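PDB 5TU0: Lmo2125 protein from Listeria monocytogenes serovar 1/2a, which binds maltose and probably delivers it, as the lipid-linked solute-binding protein of the cell membrane, to a sugar transporter. Local coordinates for residues Y119-L124 with A249-G254; G175-D180 with I188-K193. The protein carries 2 engineered substitutions. One frame throughout, in Å; residues are numbered along the deposited sequence.

In the fold
Contacts 1 and 2 lie in separate places of a solute-binding protein fold, their centres about 36 Å apart and their nearest atoms about 22 Å apart, so neither touches the other. Along the chain contact 2 is nested inside the loop that contact 1 closes. Contact 1 pairs the ends of strands 105-121 and 253-256 in the mixed sheet, and the side chain of Tyr119 is about 10 Å from a bound glucose unit of maltose. Contact 2 joins 175-180 to 188-193 across the short helix 179-182 and packs against helices 163-172, 348-363 and 369-387; in contact 2 the side chain of Val177 is about 12 Å from a bound glucose unit. The sugar pocket itself includes Asp70, Glu114, Tyr164 and Trp241.

Contact 1. Residues Y119-L124 with A249-G254; sequences YYNKDL and AKINYG
Tyr120 and Gly254 form an antiparallel, hydrogen-bonded beta pair where strand 105-121 ends beside the start of strand 253-256, in the mixed sheet of this solute-binding protein. Tyr120 N gives its hydrogen to Gly254 O at 2.9 Å, and Gly254 N returns one to Tyr120 O at 2.7 Å. Asn121 and Tyr253 follow as a non-hydrogen-bonded pair, after which Lys122 N hydrogen-bonds to Asn252 O at 2.8 Å just past the end of strand 105-121. Tyr119 and Asn121 also bond through their backbones to Ile236 and Ala234.

The Tyr120 ring lies over Gly254, whose CA sits 4.1 Å from the ring centroid; CG set between the backbone N and the carbonyl carbon (chi1 72°) brings the ring there. The extended Lys122 chain passes the same glycine, CE lying 3.5 Å from Gly254 CA, and its NZ continues to a salt bridge with Glu327. Tyr119 and Tyr253 point the same way and make an offset edge-to-face pair, the edge of Tyr119 toward the face of Tyr253 with planes at 68°. Tyr119 OH is held by Gly239 O, and its ring also meets Tyr246 edge-to-face.

Asn121 OD1 accepts from Asp123 N, an Asx turn that shapes the chain leaving the strand. The Asp123 carboxylate lies across Asn252, the centre of an inverse gamma turn. One water joins Asp123 OD2 to Asn252 N, while Asn252 ND2 donates almost straight (170°) to Asp123 OD1 at 3.1 Å, meeting it from above the carboxylate plane.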
ATOM      1  N   TYR A 119       5.779 -13.577  -1.633  1.00 27.10           N
ATOM      2  CA  TYR A 119       6.802 -14.191  -0.783  1.00 27.89           C
ATOM      3  C   TYR A 119       6.767 -15.664  -1.076  1.00 28.64           C
ATOM      4  O   TYR A 119       5.686 -16.213  -1.287  1.00 28.39           O
ATOM      5  CB  TYR A 119       6.490 -14.030   0.698  1.00 28.34           C
ATOM      6  CG  TYR A 119       6.702 -12.648   1.235  1.00 28.59           C
ATOM      7  CD1 TYR A 119       7.973 -12.224   1.597  1.00 29.00           C
ATOM      8  CD2 TYR A 119       5.628 -11.780   1.432  1.00 27.38           C
ATOM      9  CE1 TYR A 119       8.181 -10.957   2.102  1.00 29.91           C
ATOM     10  CE2 TYR A 119       5.822 -10.521   1.952  1.00 27.88           C
ATOM     11  CZ  TYR A 119       7.103 -10.110   2.282  1.00 29.03           C
ATOM     12  OH  TYR A 119       7.312  -8.858   2.777  1.00 30.22           O
ATOM     13  N   TYR A 120       7.929 -16.312  -1.112  1.00 29.68           N
ATOM     14  CA  TYR A 120       7.965 -17.776  -1.304  1.00 29.81           C
ATOM     15  C   TYR A 120       9.081 -18.357  -0.455  1.00 30.70           C
ATOM     16  O   TYR A 120      10.018 -17.649  -0.043  1.00 31.07           O
ATOM     17  CB  TYR A 120       8.101 -18.192  -2.788  1.00 30.09           C
ATOM     18  CG  TYR A 120       9.454 -17.938  -3.406  1.00 31.21           C
ATOM     19  CD1 TYR A 120       9.818 -16.667  -3.833  1.00 31.64           C
ATOM     20  CD2 TYR A 120      10.375 -18.982  -3.577  1.00 32.93           C
ATOM     21  CE1 TYR A 120      11.063 -16.438  -4.388  1.00 32.94           C
ATOM     22  CE2 TYR A 120      11.623 -18.755  -4.141  1.00 33.50           C
ATOM     23  CZ  TYR A 120      11.955 -17.480  -4.543  1.00 34.23           C
ATOM     24  OH  TYR A 120      13.188 -17.239  -5.098  1.00 38.54           O
ATOM     25  N   ASN A 121       8.960 -19.641  -0.183  1.00 30.25           N
ATOM     26  CA  ASN A 121       9.917 -20.347   0.643  1.00 32.08           C
ATOM     27  C   ASN A 121      10.930 -21.075  -0.237  1.00 33.11           C
ATOM     28  O   ASN A 121      10.570 -22.042  -0.932  1.00 32.67           O
ATOM     29  CB  ASN A 121       9.165 -21.323   1.537  1.00 32.22           C
ATOM     30  CG  ASN A 121      10.032 -21.893   2.634  1.00 34.19           C
ATOM     31  OD1 ASN A 121      11.257 -22.015   2.482  1.00 35.73           O
ATOM     32  ND2 ASN A 121       9.404 -22.262   3.745  1.00 34.64           N
ATOM     33  N   LYS A 122      12.193 -20.614  -0.198  1.00 33.71           N
ATOM     34  CA  LYS A 122      13.262 -21.208  -0.994  1.00 34.95           C
ATOM     35  C   LYS A 122      13.593 -22.653  -0.593  1.00 36.56           C
ATOM     36  O   LYS A 122      14.221 -23.384  -1.375  1.00 36.88           O
ATOM     37  CB  LYS A 122      14.527 -20.345  -0.958  1.00 36.04           C
ATOM     38  CG  LYS A 122      14.346 -18.921  -1.463  1.00 35.58           C
ATOM     39  CD  LYS A 122      15.694 -18.235  -1.591  1.00 36.87           C
ATOM     40  CE  LYS A 122      15.574 -16.825  -2.098  1.00 36.67           C
ATOM     41  NZ  LYS A 122      16.922 -16.217  -2.193  1.00 38.43           N
ATOM     42  N   ASP A 123      13.199 -23.068   0.612  1.00 37.79           N
ATOM     43  CA  ASP A 123      13.392 -24.474   1.034  1.00 39.18           C
ATOM     44  C   ASP A 123      12.321 -25.399   0.444  1.00 38.27           C
ATOM     45  O   ASP A 123      12.478 -26.620   0.483  1.00 38.18           O
ATOM     46  CB  ASP A 123      13.394 -24.621   2.559  1.00 40.91           C
ATOM     47  CG  ASP A 123      14.635 -24.033   3.209  1.00 43.03           C
ATOM     48  OD1 ASP A 123      15.649 -23.837   2.509  1.00 44.49           O
ATOM     49  OD2 ASP A 123      14.606 -23.806   4.439  1.00 44.56           O
ATOM     50  N   LEU A 124      11.253 -24.824  -0.112  1.00 36.28           N
ATOM     51  CA  LEU A 124      10.163 -25.614  -0.712  1.00 36.31           C
ATOM     52  C   LEU A 124      10.101 -25.555  -2.246  1.00 36.30           C
ATOM     53  O   LEU A 124       9.677 -26.530  -2.891  1.00 35.46           O
ATOM     54  CB  LEU A 124       8.826 -25.123  -0.158  1.00 36.28           C
ATOM     55  CG  LEU A 124       8.666 -25.215   1.360  1.00 36.94           C
ATOM     56  CD1 LEU A 124       7.362 -24.563   1.794  1.00 36.37           C
ATOM     57  CD2 LEU A 124       8.744 -26.672   1.804  1.00 37.60           C
ATOM     58  N   ALA A 249      11.466 -15.385  12.200  1.00 51.75           N
ATOM     59  CA  ALA A 249      11.164 -16.820  12.225  1.00 51.62           C
ATOM     60  C   ALA A 249      12.188 -17.674  11.447  1.00 52.20           C
ATOM     61  O   ALA A 249      12.014 -18.885  11.316  1.00 50.64           O
ATOM     62  CB  ALA A 249       9.757 -17.064  11.701  1.00 50.28           C
ATOM     63  N   LYS A 250      13.241 -17.037  10.930  1.00 52.92           N
ATOM     64  CA  LYS A 250      14.328 -17.735  10.206  1.00 54.37           C
ATOM     65  C   LYS A 250      13.919 -18.555   8.949  1.00 51.35           C
ATOM     66  O   LYS A 250      14.608 -19.497   8.560  1.00 51.51           O
ATOM     67  CB  LYS A 250      15.161 -18.592  11.179  1.00 57.27           C
ATOM     68  CG  LYS A 250      16.013 -17.780  12.135  1.00 60.55           C
ATOM     69  CD  LYS A 250      16.810 -18.692  13.056  1.00 64.14           C
ATOM     70  CE  LYS A 250      17.972 -17.962  13.711  1.00 67.16           C
ATOM     71  NZ  LYS A 250      17.537 -16.767  14.482  1.00 68.15           N
ATOM     72  N   ILE A 251      12.823 -18.163   8.313  1.00 48.48           N
ATOM     73  CA  ILE A 251      12.360 -18.806   7.089  1.00 46.92           C
ATOM     74  C   ILE A 251      13.294 -18.386   5.971  1.00 45.36           C
ATOM     75  O   ILE A 251      13.611 -17.202   5.838  1.00 45.91           O
ATOM     76  CB  ILE A 251      10.908 -18.361   6.740  1.00 46.57           C
ATOM     77  CG1 ILE A 251       9.910 -18.901   7.769  1.00 48.08           C
ATOM     78  CG2 ILE A 251      10.488 -18.825   5.349  1.00 46.04           C
ATOM     79  CD1 ILE A 251       9.751 -20.414   7.750  1.00 49.18           C
ATOM     80  N   ASN A 252      13.753 -19.347   5.176  1.00 43.98           N
ATOM     81  CA  ASN A 252      14.624 -19.042   4.038  1.00 43.41           C
ATOM     82  C   ASN A 252      13.710 -18.533   2.918  1.00 40.88           C
ATOM     83  O   ASN A 252      13.508 -19.211   1.901  1.00 40.62           O
ATOM     84  CB  ASN A 252      15.407 -20.293   3.612  1.00 44.37           C
ATOM     85  CG  ASN A 252      16.380 -20.024   2.480  1.00 44.67           C
ATOM     86  OD1 ASN A 252      16.707 -18.874   2.175  1.00 44.71           O
ATOM     87  ND2 ASN A 252      16.853 -21.092   1.849  1.00 45.20           N
ATOM     88  N   TYR A 253      13.161 -17.334   3.113  1.00 38.85           N
ATOM     89  CA  TYR A 253      12.188 -16.782   2.170  1.00 36.71           C
ATOM     90  C   TYR A 253      12.837 -16.033   1.019  1.00 35.64           C
ATOM     91  O   TYR A 253      13.958 -15.533   1.115  1.00 36.38           O
ATOM     92  CB  TYR A 253      11.157 -15.866   2.888  1.00 36.50           C
ATOM     93  CG  TYR A 253      11.699 -14.519   3.333  1.00 36.88           C
ATOM     94  CD1 TYR A 253      11.666 -13.421   2.487  1.00 36.11           C
ATOM     95  CD2 TYR A 253      12.266 -14.362   4.585  1.00 38.38           C
ATOM     96  CE1 TYR A 253      12.179 -12.195   2.883  1.00 37.06           C
ATOM     97  CE2 TYR A 253      12.788 -13.151   4.994  1.00 38.96           C
ATOM     98  CZ  TYR A 253      12.744 -12.071   4.146  1.00 38.57           C
ATOM     99  OH  TYR A 253      13.266 -10.875   4.566  1.00 39.86           O
ATOM    100  N   GLY A 254      12.117 -15.982  -0.086  1.00 33.94           N
ATOM    101  CA  GLY A 254      12.524 -15.241  -1.255  1.00 34.36           C
ATOM    102  C   GLY A 254      11.351 -14.344  -1.598  1.00 32.82           C
ATOM    103  O   GLY A 254      10.236 -14.576  -1.141  1.00 32.30           O
TER
HETATM  104  O   HOH W   1      13.124 -21.935   5.640  1.00 46.16           O

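Contact 2. Residues G175-D180 with I188-K193; sequences GYVFGD and IGLNNK
Tyr176 lays its ring flat over Gly189, where the chain doubles back between residues 175-180 and 188-193. With chi1 at 59°, CG stands between the backbone N and the carbonyl carbon, and the ring turns over the glycine; Gly189 CA lies 3.5 Å from the ring centroid, over the centre of the face, a close CH-pi contact. Tyr176 OH hydrogen-bonds with Asp187 OD1 and, through a water, is linked to Asn192 ND2.

The Asn192 amide is turned 80° from the ring plane, with ND2 3.5 Å from Tyr176 CE2. Asn192 CG likewise stands between its backbone N and carbonyl carbon (chi1 73°), which lets OD1 accept from Ser195 N and cap helix 193-208, while ND2 also reaches Gly174 O.

Phe178 and Ile188 run side by side, Ile188 CG1 meeting the ring edge in plane, 3.9 Å from Phe178 CE1; Val177 CG1 covers one face of that ring. Leu190 sends CD2 to 3.5 Å from Tyr176 O, and its side chain also packs on Phe163 and Leu358.

Gly189 N donates to Val177 O at 3.2 Å from well above the carbonyl plane. The arrangement is a short, weakly bonded antiparallel pairing (Phe178 with Ile188) followed by a type I turn, Gly189 to Asn192, into a helix N-capped by Asn192.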
ATOM      1  N   GLY A 175     -10.956  -4.323 -14.052  1.00 23.44           N
ATOM      2  CA  GLY A 175     -11.791  -3.680 -13.059  1.00 23.61           C
ATOM      3  C   GLY A 175     -11.126  -2.410 -12.541  1.00 22.75           C
ATOM      4  O   GLY A 175      -9.931  -2.204 -12.725  1.00 23.22           O
ATOM      5  N   TYR A 176     -11.907  -1.557 -11.915  1.00 23.04           N
ATOM      6  CA  TYR A 176     -11.384  -0.334 -11.298  1.00 22.67           C
ATOM      7  C   TYR A 176     -12.363   0.109 -10.223  1.00 22.48           C
ATOM      8  O   TYR A 176     -13.533  -0.271 -10.249  1.00 22.00           O
ATOM      9  CB  TYR A 176     -11.146   0.780 -12.346  1.00 23.74           C
ATOM     10  CG  TYR A 176     -12.388   1.182 -13.130  1.00 24.66           C
ATOM     11  CD1 TYR A 176     -13.225   2.190 -12.675  1.00 24.75           C
ATOM     12  CD2 TYR A 176     -12.730   0.536 -14.324  1.00 25.76           C
ATOM     13  CE1 TYR A 176     -14.350   2.561 -13.379  1.00 26.45           C
ATOM     14  CE2 TYR A 176     -13.862   0.885 -15.028  1.00 26.52           C
ATOM     15  CZ  TYR A 176     -14.669   1.907 -14.553  1.00 26.94           C
ATOM     16  OH  TYR A 176     -15.798   2.272 -15.227  1.00 27.62           O
ATOM     17  N   VAL A 177     -11.894   0.913  -9.273  1.00 22.32           N
ATOM     18  CA  VAL A 177     -12.770   1.429  -8.228  1.00 22.48           C
ATOM     19  C   VAL A 177     -13.625   2.588  -8.774  1.00 23.02           C
ATOM     20  O   VAL A 177     -14.842   2.447  -8.894  1.00 23.76           O
ATOM     21  CB  VAL A 177     -11.976   1.897  -6.997  1.00 22.32           C
ATOM     22  CG1 VAL A 177     -12.936   2.462  -5.958  1.00 23.01           C
ATOM     23  CG2 VAL A 177     -11.146   0.748  -6.428  1.00 22.37           C
ATOM     24  N   PHE A 178     -12.978   3.719  -9.074  1.00 22.60           N
ATOM     25  CA  PHE A 178     -13.640   4.898  -9.644  1.00 24.03           C
ATOM     26  C   PHE A 178     -13.024   5.284 -10.999  1.00 24.66           C
ATOM     27  O   PHE A 178     -11.814   5.245 -11.178  1.00 23.99           O
ATOM     28  CB  PHE A 178     -13.551   6.113  -8.704  1.00 24.09           C
ATOM     29  CG  PHE A 178     -14.191   5.919  -7.357  1.00 23.94           C
ATOM     30  CD1 PHE A 178     -15.482   5.406  -7.235  1.00 24.31           C
ATOM     31  CD2 PHE A 178     -13.532   6.328  -6.202  1.00 24.23           C
ATOM     32  CE1 PHE A 178     -16.080   5.275  -5.991  1.00 24.12           C
ATOM     33  CE2 PHE A 178     -14.126   6.181  -4.956  1.00 24.20           C
ATOM     34  CZ  PHE A 178     -15.392   5.656  -4.851  1.00 24.50           C
ATOM     35  N   GLY A 179     -13.871   5.667 -11.950  1.00 26.13           N
ATOM     36  CA  GLY A 179     -13.418   6.099 -13.282  1.00 27.55           C
ATOM     37  C   GLY A 179     -12.651   7.429 -13.247  1.00 29.00           C
ATOM     38  O   GLY A 179     -12.477   8.023 -12.180  1.00 27.24           O
ATOM     39  N   ASP A 180     -12.203   7.881 -14.415  1.00 31.30           N
ATOM     40  CA  ASP A 180     -11.376   9.084 -14.554  1.00 34.04           C
ATOM     41  C   ASP A 180     -10.170   9.007 -13.600  1.00 33.96           C
ATOM     42  O   ASP A 180      -9.936   9.910 -12.791  1.00 31.99           O
ATOM     43  CB  ASP A 180     -12.190  10.371 -14.330  1.00 36.18           C
ATOM     44  CG  ASP A 180     -13.329  10.540 -15.338  1.00 39.53           C
ATOM     45  OD1 ASP A 180     -13.373   9.790 -16.344  1.00 42.36           O
ATOM     46  OD2 ASP A 180     -14.184  11.429 -15.126  1.00 42.44           O
ATOM     47  N   ILE A 188     -18.372   3.617 -10.987  1.00 25.83           N
ATOM     48  CA  ILE A 188     -17.788   2.488 -10.238  1.00 25.54           C
ATOM     49  C   ILE A 188     -17.549   1.299 -11.167  1.00 25.44           C
ATOM     50  O   ILE A 188     -18.474   0.849 -11.868  1.00 26.12           O
ATOM     51  CB  ILE A 188     -18.667   2.104  -9.043  1.00 25.63           C
ATOM     52  CG1 ILE A 188     -18.733   3.284  -8.078  1.00 26.82           C
ATOM     53  CG2 ILE A 188     -18.129   0.857  -8.334  1.00 24.73           C
ATOM     54  CD1 ILE A 188     -19.794   3.155  -7.017  1.00 27.50           C
ATOM     55  N   GLY A 189     -16.307   0.819 -11.179  1.00 23.84           N
ATOM     56  CA  GLY A 189     -15.894  -0.266 -12.059  1.00 24.29           C
ATOM     57  C   GLY A 189     -15.803  -1.656 -11.443  1.00 23.70           C
ATOM     58  O   GLY A 189     -15.327  -2.574 -12.087  1.00 24.33           O
ATOM     59  N   LEU A 190     -16.290  -1.816 -10.216  1.00 23.45           N
ATOM     60  CA  LEU A 190     -16.206  -3.106  -9.489  1.00 22.77           C
ATOM     61  C   LEU A 190     -17.211  -4.166  -9.918  1.00 24.02           C
ATOM     62  O   LEU A 190     -17.139  -5.309  -9.449  1.00 23.76           O
ATOM     63  CB  LEU A 190     -16.288  -2.876  -7.981  1.00 22.98           C
ATOM     64  CG  LEU A 190     -15.166  -2.000  -7.419  1.00 23.14           C
ATOM     65  CD1 LEU A 190     -15.393  -1.738  -5.931  1.00 23.95           C
ATOM     66  CD2 LEU A 190     -13.783  -2.573  -7.670  1.00 23.57           C
ATOM     67  N   ASN A 191     -18.121  -3.816 -10.820  1.00 23.75           N
ATOM     68  CA  ASN A 191     -19.059  -4.793 -11.360  1.00 24.66           C
ATOM     69  C   ASN A 191     -19.002  -4.821 -12.886  1.00 25.22           C
ATOM     70  O   ASN A 191     -19.938  -5.303 -13.527  1.00 25.15           O
ATOM     71  CB  ASN A 191     -20.484  -4.546 -10.862  1.00 25.17           C
ATOM     72  CG  ASN A 191     -21.046  -3.225 -11.329  1.00 26.05           C
ATOM     73  OD1 ASN A 191     -20.309  -2.292 -11.598  1.00 25.11           O
ATOM     74  ND2 ASN A 191     -22.358  -3.144 -11.424  1.00 27.21           N
ATOM     75  N   ASN A 192     -17.908  -4.310 -13.470  1.00 25.68           N
ATOM     76  CA  ASN A 192     -17.745  -4.362 -14.926  1.00 26.69           C
ATOM     77  C   ASN A 192     -17.320  -5.773 -15.330  1.00 27.27           C
ATOM     78  O   ASN A 192     -17.054  -6.604 -14.464  1.00 26.49           O
ATOM     79  CB  ASN A 192     -16.811  -3.254 -15.478  1.00 26.45           C
ATOM     80  CG  ASN A 192     -15.331  -3.469 -15.171  1.00 25.84           C
ATOM     81  OD1 ASN A 192     -14.918  -4.447 -14.551  1.00 24.55           O
ATOM     82  ND2 ASN A 192     -14.516  -2.523 -15.621  1.00 26.12           N
ATOM     83  N   LYS A 193     -17.292  -6.051 -16.635  1.00 29.62           N
ATOM     84  CA  LYS A 193     -16.938  -7.398 -17.136  1.00 31.63           C
ATOM     85  C   LYS A 193     -15.638  -7.923 -16.549  1.00 29.37           C
ATOM     86  O   LYS A 193     -15.560  -9.073 -16.119  1.00 27.51           O
ATOM     87  CB  LYS A 193     -16.823  -7.426 -18.662  1.00 35.85           C
ATOM     88  CG  LYS A 193     -18.076  -7.813 -19.423  1.00 41.06           C
ATOM     89  CD  LYS A 193     -19.194  -6.801 -19.362  1.00 44.80           C
ATOM     90  CE  LYS A 193     -20.350  -7.255 -20.256  1.00 48.27           C
ATOM     91  NZ  LYS A 193     -21.508  -6.318 -20.194  1.00 50.51           N
TER
HETATM   92  O   HOH W   2     -16.233  -0.340 -17.034  0.50 27.17           O